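Local coordinates for Two-component insecticidal protein 16 kDa unit (PDB 5V3S) that probably acts as the aegerolysin-type 16 kDa component of a two-component insecticidal toxin that kills corn rootworm, at residues K118-K126 with I138-S146; K12-E21 with K42-D50. All coordinates share one frame; numbering follows the deposited sequence.

Interaction 1 (K118-K126 with I138-S146)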
loop_
_atom_site.group_PDB
_atom_site.type_symbol
_atom_site.label_atom_id
_atom_site.label_comp_id
_atom_site.label_asym_id
_atom_site.label_seq_id
_atom_site.Cartn_x
_atom_site.Cartn_y
_atom_site.Cartn_z
ATOM N N LYS A 118 1.152 14.012 -11.371
ATOM C CA LYS A 118 0.955 13.247 -12.594
ATOM C C LYS A 118 1.913 13.651 -13.711
ATOM O O LYS A 118 2.179 12.860 -14.600
ATOM C CB LYS A 118 -0.429 13.459 -13.132
ATOM C CG LYS A 118 -1.491 12.739 -12.318
ATOM C CD LYS A 118 -2.886 13.215 -12.736
ATOM C CE LYS A 118 -3.955 12.593 -11.815
ATOM N NZ LYS A 118 -3.963 13.284 -10.541
ATOM N N GLU A 119 2.417 14.880 -13.617
ATOM C CA GLU A 119 3.260 15.457 -14.644
ATOM C C GLU A 119 4.601 14.751 -14.664
ATOM O O GLU A 119 5.089 14.469 -15.731
ATOM C CB GLU A 119 3.489 16.959 -14.403
ATOM C CG GLU A 119 2.329 17.866 -14.810
ATOM C CD GLU A 119 2.796 19.271 -15.246
ATOM O OE1 GLU A 119 4.030 19.527 -15.385
ATOM O OE2 GLU A 119 1.924 20.129 -15.489
ATOM N N ASN A 120 5.164 14.434 -13.510
ATOM C CA ASN A 120 6.559 13.925 -13.409
ATOM C C ASN A 120 6.652 12.393 -13.202
ATOM O O ASN A 120 7.685 11.834 -13.362
ATOM C CB ASN A 120 7.265 14.710 -12.314
ATOM C CG ASN A 120 7.482 16.163 -12.723
ATOM O OD1 ASN A 120 8.021 16.419 -13.806
ATOM N ND2 ASN A 120 7.073 17.102 -11.878
ATOM N N TYR A 121 5.524 11.748 -12.870
ATOM C CA TYR A 121 5.448 10.340 -12.525
ATOM C C TYR A 121 4.240 9.645 -13.204
ATOM O O TYR A 121 3.201 10.254 -13.427
ATOM C CB TYR A 121 5.361 10.172 -11.031
ATOM C CG TYR A 121 6.483 10.861 -10.299
ATOM C CD1 TYR A 121 7.664 10.195 -9.996
ATOM C CD2 TYR A 121 6.320 12.145 -9.866
ATOM C CE1 TYR A 121 8.678 10.809 -9.241
ATOM C CE2 TYR A 121 7.321 12.788 -9.217
ATOM C CZ TYR A 121 8.485 12.140 -8.940
ATOM O OH TYR A 121 9.457 12.830 -8.282
ATOM N N THR A 122 4.472 8.471 -13.694
ATOM C CA THR A 122 3.425 7.577 -14.079
ATOM C C THR A 122 3.177 6.623 -12.917
ATOM O O THR A 122 3.990 5.835 -12.520
ATOM C CB THR A 122 3.713 6.843 -15.384
ATOM O OG1 THR A 122 4.049 7.813 -16.396
ATOM C CG2 THR A 122 2.460 6.092 -15.857
ATOM N N VAL A 123 1.960 6.704 -12.395
ATOM C CA VAL A 123 1.605 5.867 -11.288
ATOM C C VAL A 123 0.373 5.049 -11.634
ATOM O O VAL A 123 -0.666 5.639 -11.903
ATOM C CB VAL A 123 1.356 6.705 -10.052
ATOM C CG1 VAL A 123 1.033 5.839 -8.885
ATOM C CG2 VAL A 123 2.559 7.469 -9.637
ATOM N N ILE A 124 0.500 3.737 -11.608
ATOM C CA ILE A 124 -0.585 2.775 -12.014
ATOM C C ILE A 124 -0.874 1.699 -10.959
ATOM O O ILE A 124 0.059 0.970 -10.563
ATOM C CB ILE A 124 -0.325 2.110 -13.354
ATOM C CG1 ILE A 124 -0.061 3.119 -14.502
ATOM C CG2 ILE A 124 -1.551 1.189 -13.692
ATOM C CD1 ILE A 124 -1.268 3.842 -15.019
ATOM N N LYS A 125 -2.173 1.599 -10.547
ATOM C CA LYS A 125 -2.578 0.504 -9.666
ATOM C C LYS A 125 -3.378 -0.642 -10.398
ATOM O O LYS A 125 -4.225 -0.369 -11.267
ATOM C CB LYS A 125 -3.400 1.092 -8.545
ATOM C CG LYS A 125 -3.915 0.077 -7.540
ATOM C CD LYS A 125 -4.638 0.785 -6.405
ATOM C CE LYS A 125 -5.984 1.328 -6.909
ATOM N NZ LYS A 125 -7.156 0.390 -6.858
ATOM N N LYS A 126 -3.085 -1.876 -10.029
ATOM C CA LYS A 126 -3.791 -3.075 -10.486
ATOM C C LYS A 126 -4.279 -3.750 -9.229
ATOM O O LYS A 126 -3.622 -3.723 -8.186
ATOM C CB LYS A 126 -2.876 -4.020 -11.281
ATOM C CG LYS A 126 -2.172 -3.395 -12.521
ATOM C CD LYS A 126 -2.968 -3.447 -13.848
ATOM C CE LYS A 126 -2.385 -2.459 -14.913
ATOM N NZ LYS A 126 -3.457 -2.053 -15.876
ATOM N N ILE A 138 -2.538 -6.234 -4.398
ATOM C CA ILE A 138 -2.659 -4.963 -5.117
ATOM C C ILE A 138 -1.203 -4.628 -5.501
ATOM O O ILE A 138 -0.301 -4.891 -4.712
ATOM C CB ILE A 138 -3.161 -3.799 -4.160
ATOM C CG1 ILE A 138 -4.516 -4.164 -3.455
ATOM C CG2 ILE A 138 -3.260 -2.470 -4.868
ATOM C CD1 ILE A 138 -4.749 -3.540 -2.086
ATOM N N PHE A 139 -1.037 -3.986 -6.643
ATOM C CA PHE A 139 0.242 -3.699 -7.288
ATOM C C PHE A 139 0.190 -2.255 -7.701
ATOM O O PHE A 139 -0.707 -1.844 -8.382
ATOM C CB PHE A 139 0.344 -4.610 -8.523
ATOM C CG PHE A 139 1.610 -4.517 -9.350
ATOM C CD1 PHE A 139 2.871 -4.428 -8.795
ATOM C CD2 PHE A 139 1.522 -4.693 -10.736
ATOM C CE1 PHE A 139 4.018 -4.444 -9.593
ATOM C CE2 PHE A 139 2.651 -4.699 -11.539
ATOM C CZ PHE A 139 3.907 -4.616 -10.968
ATOM N N ILE A 140 1.191 -1.455 -7.278
ATOM C CA ILE A 140 1.363 -0.073 -7.792
ATOM C C ILE A 140 2.785 0.036 -8.398
ATOM O O ILE A 140 3.685 -0.358 -7.767
ATOM C CB ILE A 140 1.167 0.974 -6.699
ATOM C CG1 ILE A 140 -0.224 0.788 -6.039
ATOM C CG2 ILE A 140 1.378 2.392 -7.277
ATOM C CD1 ILE A 140 -0.492 1.801 -4.950
ATOM N N THR A 141 2.873 0.491 -9.620
ATOM C CA THR A 141 4.070 0.853 -10.316
ATOM C C THR A 141 4.183 2.369 -10.302
ATOM O O THR A 141 3.214 3.167 -10.456
ATOM C CB THR A 141 4.170 0.210 -11.741
ATOM O OG1 THR A 141 2.979 0.566 -12.526
ATOM C CG2 THR A 141 4.238 -1.360 -11.653
ATOM N N VAL A 142 5.440 2.802 -10.154
ATOM C CA VAL A 142 5.726 4.151 -10.142
ATOM C C VAL A 142 6.982 4.349 -11.047
ATOM O O VAL A 142 7.955 3.730 -10.821
ATOM C CB VAL A 142 5.991 4.635 -8.742
ATOM C CG1 VAL A 142 6.179 6.116 -8.834
ATOM C CG2 VAL A 142 4.820 4.301 -7.754
ATOM N N VAL A 143 6.850 5.161 -12.058
ATOM C CA VAL A 143 7.931 5.449 -12.999
ATOM C C VAL A 143 8.140 6.933 -12.987
ATOM O O VAL A 143 7.247 7.685 -13.347
ATOM C CB VAL A 143 7.600 4.984 -14.453
ATOM C CG1 VAL A 143 8.746 5.370 -15.402
ATOM C CG2 VAL A 143 7.378 3.491 -14.481
ATOM N N LYS A 144 9.315 7.390 -12.528
ATOM C CA LYS A 144 9.705 8.831 -12.711
ATOM C C LYS A 144 10.010 9.025 -14.203
ATOM O O LYS A 144 10.921 8.331 -14.725
ATOM C CB LYS A 144 10.917 9.189 -11.885
ATOM C CG LYS A 144 11.262 10.676 -11.875
ATOM C CD LYS A 144 12.467 11.009 -11.038
ATOM C CE LYS A 144 12.620 12.517 -10.687
ATOM N NZ LYS A 144 13.491 12.670 -9.439
ATOM N N LYS A 145 9.303 9.957 -14.838
ATOM C CA LYS A 145 9.397 10.152 -16.257
ATOM C C LYS A 145 10.805 10.635 -16.603
ATOM O O LYS A 145 11.408 11.387 -15.830
ATOM C CB LYS A 145 8.341 11.131 -16.727
ATOM C CG LYS A 145 6.938 10.565 -16.703
ATOM C CD LYS A 145 6.010 11.682 -17.155
ATOM C CE LYS A 145 4.537 11.331 -17.183
ATOM N NZ LYS A 145 3.821 12.597 -17.581
ATOM N N SER A 146 11.325 10.054 -17.693
ATOM C CA SER A 146 12.613 10.447 -18.304
ATOM C C SER A 146 12.344 11.474 -19.404
ATOM O O SER A 146 11.603 11.185 -20.334
ATOM C CB SER A 146 13.208 9.224 -19.020
ATOM O OG SER A 146 13.568 8.222 -18.106
HETATM O O HOH W 1 10.109 13.214 -14.095
HETATM O O HOH W 2 3.806 3.042 -13.742
#
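Lys144 turns its CG anti to the backbone N (chi1 -172°) and then runs fully extended, which lays its methylenes alongside Tyr121, whose ring swings back beside its own backbone N. The two point the same way, and Lys144 CG rests 3.7 Å from Tyr121 CE1. Both polar ends finish at one carboxylate, that of Asp91, which forms a salt bridge with the lysine and a hydrogen bond with the phenol. Lys145, the next residue, reaches back across the turn that precedes strand 121-126: its straight side chain passes over the peptide of Asn120, crosses Thr122 at about a right angle and ends with NZ 2.9 Å from Glu119 O. The ammonium sits above that carbonyl plane, 49° out of it, and a weak bond to Lys118 O adds a second acceptor.

Behind these side chains runs a regular antiparallel ladder, the pairing of a beta hairpin. Hydrogen-bonded pairs Thr122-Val143, Ile124-Thr141 and Lys126-Phe139 alternate with non-hydrogen-bonded ones, and Lys145 N to Asn120 O extends the series at 2.9 Å with a nearly straight N-H (172°). One water ties Asn120 O to Lys145 O; another links Thr122 O with Thr141 OG1.

On the sheet face that also carries Tyr121, apolar branches pack: Val123 and Val142 lie side by side, Val123 CG2 3.9 Å from Val142 CG1, while Val123 CG1 meets Ile140 CG2. Lys125 contributes its aliphatic part, CG lying 3.7 Å from Ile138 CG2, before its chain bends toward Asp111.

Phe97 and Tyr99 of strand 94-103, with Val115 and Leu113 of strand 110-115, pack against this apolar face. Strand 121-126 is the outermost in its mixed sheet, and strand 136-144 separates it from strand 19-27, which runs parallel to 136-144.

Interaction 2 (K12-E21 with K42-D50). Unlike the reference sequence in segment 12-21: Met20 (reference Ile).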
loop_
_atom_site.group_PDB
_atom_site.type_symbol
_atom_site.label_atom_id
_atom_site.label_comp_id
_atom_site.label_asym_id
_atom_site.label_seq_id
_atom_site.Cartn_x
_atom_site.Cartn_y
_atom_site.Cartn_z
ATOM N N LYS A 12 -8.390 -16.375 14.891
ATOM C CA LYS A 12 -7.483 -15.781 13.932
ATOM C C LYS A 12 -7.922 -16.172 12.531
ATOM O O LYS A 12 -7.947 -15.325 11.647
ATOM C CB LYS A 12 -6.057 -16.243 14.167
ATOM C CG LYS A 12 -5.644 -16.391 15.621
ATOM C CD LYS A 12 -4.565 -17.462 15.700
ATOM C CE LYS A 12 -3.453 -17.204 14.684
ATOM N NZ LYS A 12 -2.121 -17.651 15.194
ATOM N N ILE A 13 -8.283 -17.440 12.306
ATOM C CA ILE A 13 -8.743 -17.811 10.966
ATOM C C ILE A 13 -9.748 -16.751 10.508
ATOM O O ILE A 13 -9.632 -16.219 9.421
ATOM C CB ILE A 13 -9.397 -19.222 10.871
ATOM C CG1 ILE A 13 -8.502 -20.322 11.477
ATOM C CG2 ILE A 13 -9.735 -19.552 9.415
ATOM C CD1 ILE A 13 -7.015 -20.187 11.204
ATOM N N ARG A 14 -10.709 -16.423 11.363
ATOM C CA ARG A 14 -11.763 -15.462 11.037
ATOM C C ARG A 14 -11.228 -14.088 10.644
ATOM O O ARG A 14 -11.401 -13.649 9.526
ATOM C CB ARG A 14 -12.692 -15.325 12.247
ATOM C CG ARG A 14 -13.785 -14.274 12.169
ATOM C CD ARG A 14 -14.744 -14.403 13.362
ATOM N NE ARG A 14 -14.189 -13.895 14.623
ATOM C CZ ARG A 14 -13.779 -14.622 15.674
ATOM N NH1 ARG A 14 -13.847 -15.959 15.692
ATOM N NH2 ARG A 14 -13.292 -13.990 16.744
ATOM N N ALA A 15 -10.589 -13.426 11.598
ATOM C CA ALA A 15 -9.952 -12.125 11.408
ATOM C C ALA A 15 -8.982 -12.066 10.222
ATOM O O ALA A 15 -8.803 -11.005 9.613
ATOM C CB ALA A 15 -9.239 -11.730 12.697
ATOM N N TYR A 16 -8.356 -13.187 9.894
ATOM C CA TYR A 16 -7.316 -13.219 8.847
ATOM C C TYR A 16 -7.957 -13.330 7.486
ATOM O O TYR A 16 -7.294 -13.160 6.451
ATOM C CB TYR A 16 -6.322 -14.370 9.041
ATOM C CG TYR A 16 -5.298 -14.187 10.122
ATOM C CD1 TYR A 16 -5.373 -13.129 10.997
ATOM C CD2 TYR A 16 -4.234 -15.080 10.262
ATOM C CE1 TYR A 16 -4.442 -12.988 12.002
ATOM C CE2 TYR A 16 -3.333 -14.952 11.301
ATOM C CZ TYR A 16 -3.430 -13.894 12.135
ATOM O OH TYR A 16 -2.534 -13.735 13.153
ATOM N N ALA A 17 -9.262 -13.591 7.486
ATOM C CA ALA A 17 -9.984 -13.759 6.254
ATOM C C ALA A 17 -10.120 -12.453 5.469
ATOM O O ALA A 17 -10.443 -12.496 4.304
ATOM C CB ALA A 17 -11.348 -14.363 6.546
ATOM N N GLN A 18 -9.951 -11.306 6.126
ATOM C CA GLN A 18 -9.853 -9.998 5.428
ATOM C C GLN A 18 -8.379 -9.585 5.434
ATOM O O GLN A 18 -7.738 -9.505 6.486
ATOM C CB GLN A 18 -10.740 -8.970 6.105
ATOM C CG GLN A 18 -10.670 -7.590 5.479
ATOM C CD GLN A 18 -10.972 -7.644 3.982
ATOM O OE1 GLN A 18 -10.205 -8.201 3.201
ATOM N NE2 GLN A 18 -12.169 -7.206 3.617
ATOM N N TRP A 19 -7.798 -9.434 4.241
ATOM C CA TRP A 19 -6.371 -9.258 4.170
ATOM C C TRP A 19 -6.081 -8.566 2.840
ATOM O O TRP A 19 -6.904 -8.594 1.892
ATOM C CB TRP A 19 -5.600 -10.568 4.251
ATOM C CG TRP A 19 -5.899 -11.462 3.072
ATOM C CD1 TRP A 19 -6.959 -12.336 2.959
ATOM C CD2 TRP A 19 -5.159 -11.563 1.835
ATOM N NE1 TRP A 19 -6.919 -12.963 1.737
ATOM C CE2 TRP A 19 -5.830 -12.503 1.023
ATOM C CE3 TRP A 19 -4.034 -10.915 1.324
ATOM C CZ2 TRP A 19 -5.389 -12.847 -0.253
ATOM C CZ3 TRP A 19 -3.567 -11.273 0.040
ATOM C CH2 TRP A 19 -4.239 -12.213 -0.738
HETATM N N MSE A 20 -4.946 -7.888 2.829
HETATM C CA MSE A 20 -4.483 -7.219 1.623
HETATM C C MSE A 20 -2.964 -7.354 1.614
HETATM O O MSE A 20 -2.308 -7.423 2.658
HETATM C CB MSE A 20 -4.925 -5.729 1.574
HETATM C CG MSE A 20 -4.506 -4.792 2.733
HETATM SE SE MSE A 20 -2.653 -4.093 2.394
HETATM C CE MSE A 20 -3.431 -2.559 1.444
ATOM N N GLU A 21 -2.380 -7.366 0.421
ATOM C CA GLU A 21 -0.946 -7.188 0.302
ATOM C C GLU A 21 -0.732 -6.250 -0.865
ATOM O O GLU A 21 -1.296 -6.478 -1.907
ATOM C CB GLU A 21 -0.131 -8.489 0.092
ATOM C CG GLU A 21 -0.095 -9.355 1.331
ATOM C CD GLU A 21 0.979 -10.402 1.377
ATOM O OE1 GLU A 21 1.820 -10.436 0.429
ATOM O OE2 GLU A 21 0.951 -11.163 2.403
ATOM N N LYS A 42 -3.940 -4.890 11.693
ATOM C CA LYS A 42 -2.530 -4.860 11.956
ATOM C C LYS A 42 -1.699 -4.957 10.669
ATOM O O LYS A 42 -2.195 -5.395 9.653
ATOM C CB LYS A 42 -2.132 -6.046 12.876
ATOM C CG LYS A 42 -2.368 -7.405 12.239
ATOM C CD LYS A 42 -2.016 -8.557 13.246
ATOM C CE LYS A 42 -2.261 -9.941 12.614
ATOM N NZ LYS A 42 -1.861 -10.992 13.612
ATOM N N PHE A 43 -0.484 -4.453 10.714
ATOM C CA PHE A 43 0.469 -4.670 9.679
ATOM C C PHE A 43 1.234 -5.914 10.085
ATOM O O PHE A 43 1.326 -6.237 11.273
ATOM C CB PHE A 43 1.461 -3.485 9.545
ATOM C CG PHE A 43 0.886 -2.231 8.836
ATOM C CD1 PHE A 43 0.458 -2.287 7.559
ATOM C CD2 PHE A 43 0.935 -1.014 9.461
ATOM C CE1 PHE A 43 -0.038 -1.177 6.922
ATOM C CE2 PHE A 43 0.478 0.123 8.834
ATOM C CZ PHE A 43 -0.015 0.031 7.552
ATOM N N HIS A 44 1.804 -6.577 9.095
ATOM C CA HIS A 44 2.597 -7.771 9.295
ATOM C C HIS A 44 3.512 -8.065 8.096
ATOM O O HIS A 44 3.326 -7.585 6.930
ATOM C CB HIS A 44 1.728 -9.034 9.605
ATOM C CG HIS A 44 0.867 -9.423 8.468
ATOM N ND1 HIS A 44 1.344 -10.217 7.433
ATOM C CD2 HIS A 44 -0.372 -9.060 8.120
ATOM C CE1 HIS A 44 0.412 -10.342 6.526
ATOM N NE2 HIS A 44 -0.635 -9.639 6.909
ATOM N N VAL A 45 4.481 -8.903 8.423
ATOM C CA VAL A 45 5.513 -9.321 7.467
ATOM C C VAL A 45 4.765 -10.033 6.366
ATOM O O VAL A 45 3.907 -10.905 6.641
ATOM C CB VAL A 45 6.622 -10.240 8.120
ATOM C CG1 VAL A 45 7.541 -10.818 7.045
ATOM C CG2 VAL A 45 7.416 -9.479 9.160
ATOM N N PRO A 46 5.003 -9.645 5.114
ATOM C CA PRO A 46 4.294 -10.274 4.042
ATOM C C PRO A 46 4.536 -11.798 4.011
ATOM O O PRO A 46 5.661 -12.295 4.180
ATOM C CB PRO A 46 4.805 -9.550 2.792
ATOM C CG PRO A 46 5.380 -8.286 3.330
ATOM C CD PRO A 46 5.986 -8.641 4.627
ATOM N N GLY A 47 3.429 -12.511 3.860
ATOM C CA GLY A 47 3.425 -13.966 3.933
ATOM C C GLY A 47 3.299 -14.593 5.309
ATOM O O GLY A 47 3.278 -15.827 5.420
ATOM N N ASP A 48 3.249 -13.810 6.373
ATOM C CA ASP A 48 3.175 -14.378 7.706
ATOM C C ASP A 48 2.377 -13.479 8.586
ATOM O O ASP A 48 2.899 -12.640 9.241
ATOM C CB ASP A 48 4.544 -14.610 8.320
ATOM C CG ASP A 48 4.487 -15.331 9.604
ATOM O OD1 ASP A 48 3.403 -15.579 10.191
ATOM O OD2 ASP A 48 5.571 -15.709 10.055
ATOM N N LYS A 49 1.082 -13.682 8.510
ATOM C CA LYS A 49 0.109 -12.933 9.292
ATOM C C LYS A 49 0.311 -13.004 10.802
ATOM O O LYS A 49 -0.213 -12.148 11.514
ATOM C CB LYS A 49 -1.304 -13.340 8.895
ATOM C CG LYS A 49 -1.685 -13.056 7.433
ATOM C CD LYS A 49 -3.134 -13.465 7.181
ATOM C CE LYS A 49 -3.480 -13.567 5.697
ATOM N NZ LYS A 49 -4.850 -14.097 5.404
ATOM N N ASP A 50 1.106 -13.953 11.301
ATOM C CA ASP A 50 1.397 -13.993 12.761
ATOM C C ASP A 50 2.556 -13.097 13.151
ATOM O O ASP A 50 2.774 -12.921 14.321
ATOM C CB ASP A 50 1.658 -15.429 13.272
ATOM C CG ASP A 50 0.420 -16.397 13.104
ATOM O OD1 ASP A 50 -0.720 -16.025 13.314
ATOM O OD2 ASP A 50 0.604 -17.566 12.743
HETATM O O HOH W 3 -2.300 -9.686 4.430
#
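Lys12 and Asp50 make the salt bridge of this contact, NZ to OD1 at 2.9 Å, with the ammonium standing above the carboxylate plane. Asp50 OD1 also takes a hydrogen bond from Tyr16 OH, at 2.9 Å on the anti side, so two donors grip one carboxylate oxygen. The phenol oxygen in turn accepts from Lys42 NZ, which also donates to Lys49 O and forms a salt bridge with Glu77. This chain of donors and acceptors probably polarises the tyrosine hydroxyl and pins the end of the side chain. Farther along, Lys49 NZ donates to Tyr16 O at 2.8 Å, and Gly47 N meets Glu21 OE2 on its syn side at 3.2 Å. A water joins His44 NE2, in the plane of the imidazole, to Met20 O.

The loop that makes most of these bonds follows strand 40-44 of the mixed sheet in this aegerolysin fold. A type II beta turn runs from Val45 to Asp48, with Gly47 at its third position; an Asx turn follows, Asp48 OD1 accepting from Asp50 N. On the other side, helix 10-16 leads through a short connection into strand 19-27.

Aromatic contacts centre on Lys49. With CG anti to the carbonyl carbon (chi1 -62°) and the rest extended, its chain slides past Tyr16 in the opposite direction. Lys49 CB makes a CH-pi contact, 3.9 Å from the Tyr16 ring centroid, while Lys12 CB covers the opposite face. Beyond the tyrosine, Lys49 NZ forms an off-centre cation-pi contact with the five-membered ring of Trp19, 4.0 Å from its centroid.

From the N terminus, the chain passes through helix 10-16 into strand 19-27, runs out through strand 31-38, and returns along strand 40-44; interaction 2 closes this excursion by fastening the loop of 42-50 to the opening helix and strand. Interaction 1 comes much later, closing the hairpin of strands 121-126 and 136-144. The two loops therefore follow in series, neither nested nor crossed. Their centres lie about 27 Å apart, on opposite sides of the chain's centre, yet they meet within one sheet: Ile138 N probably donates to Glu21 O, and Ile138 CD1 packs on Met20 CE. Strand 19-27 thus joins the N-terminal corner to the C-terminal hairpin.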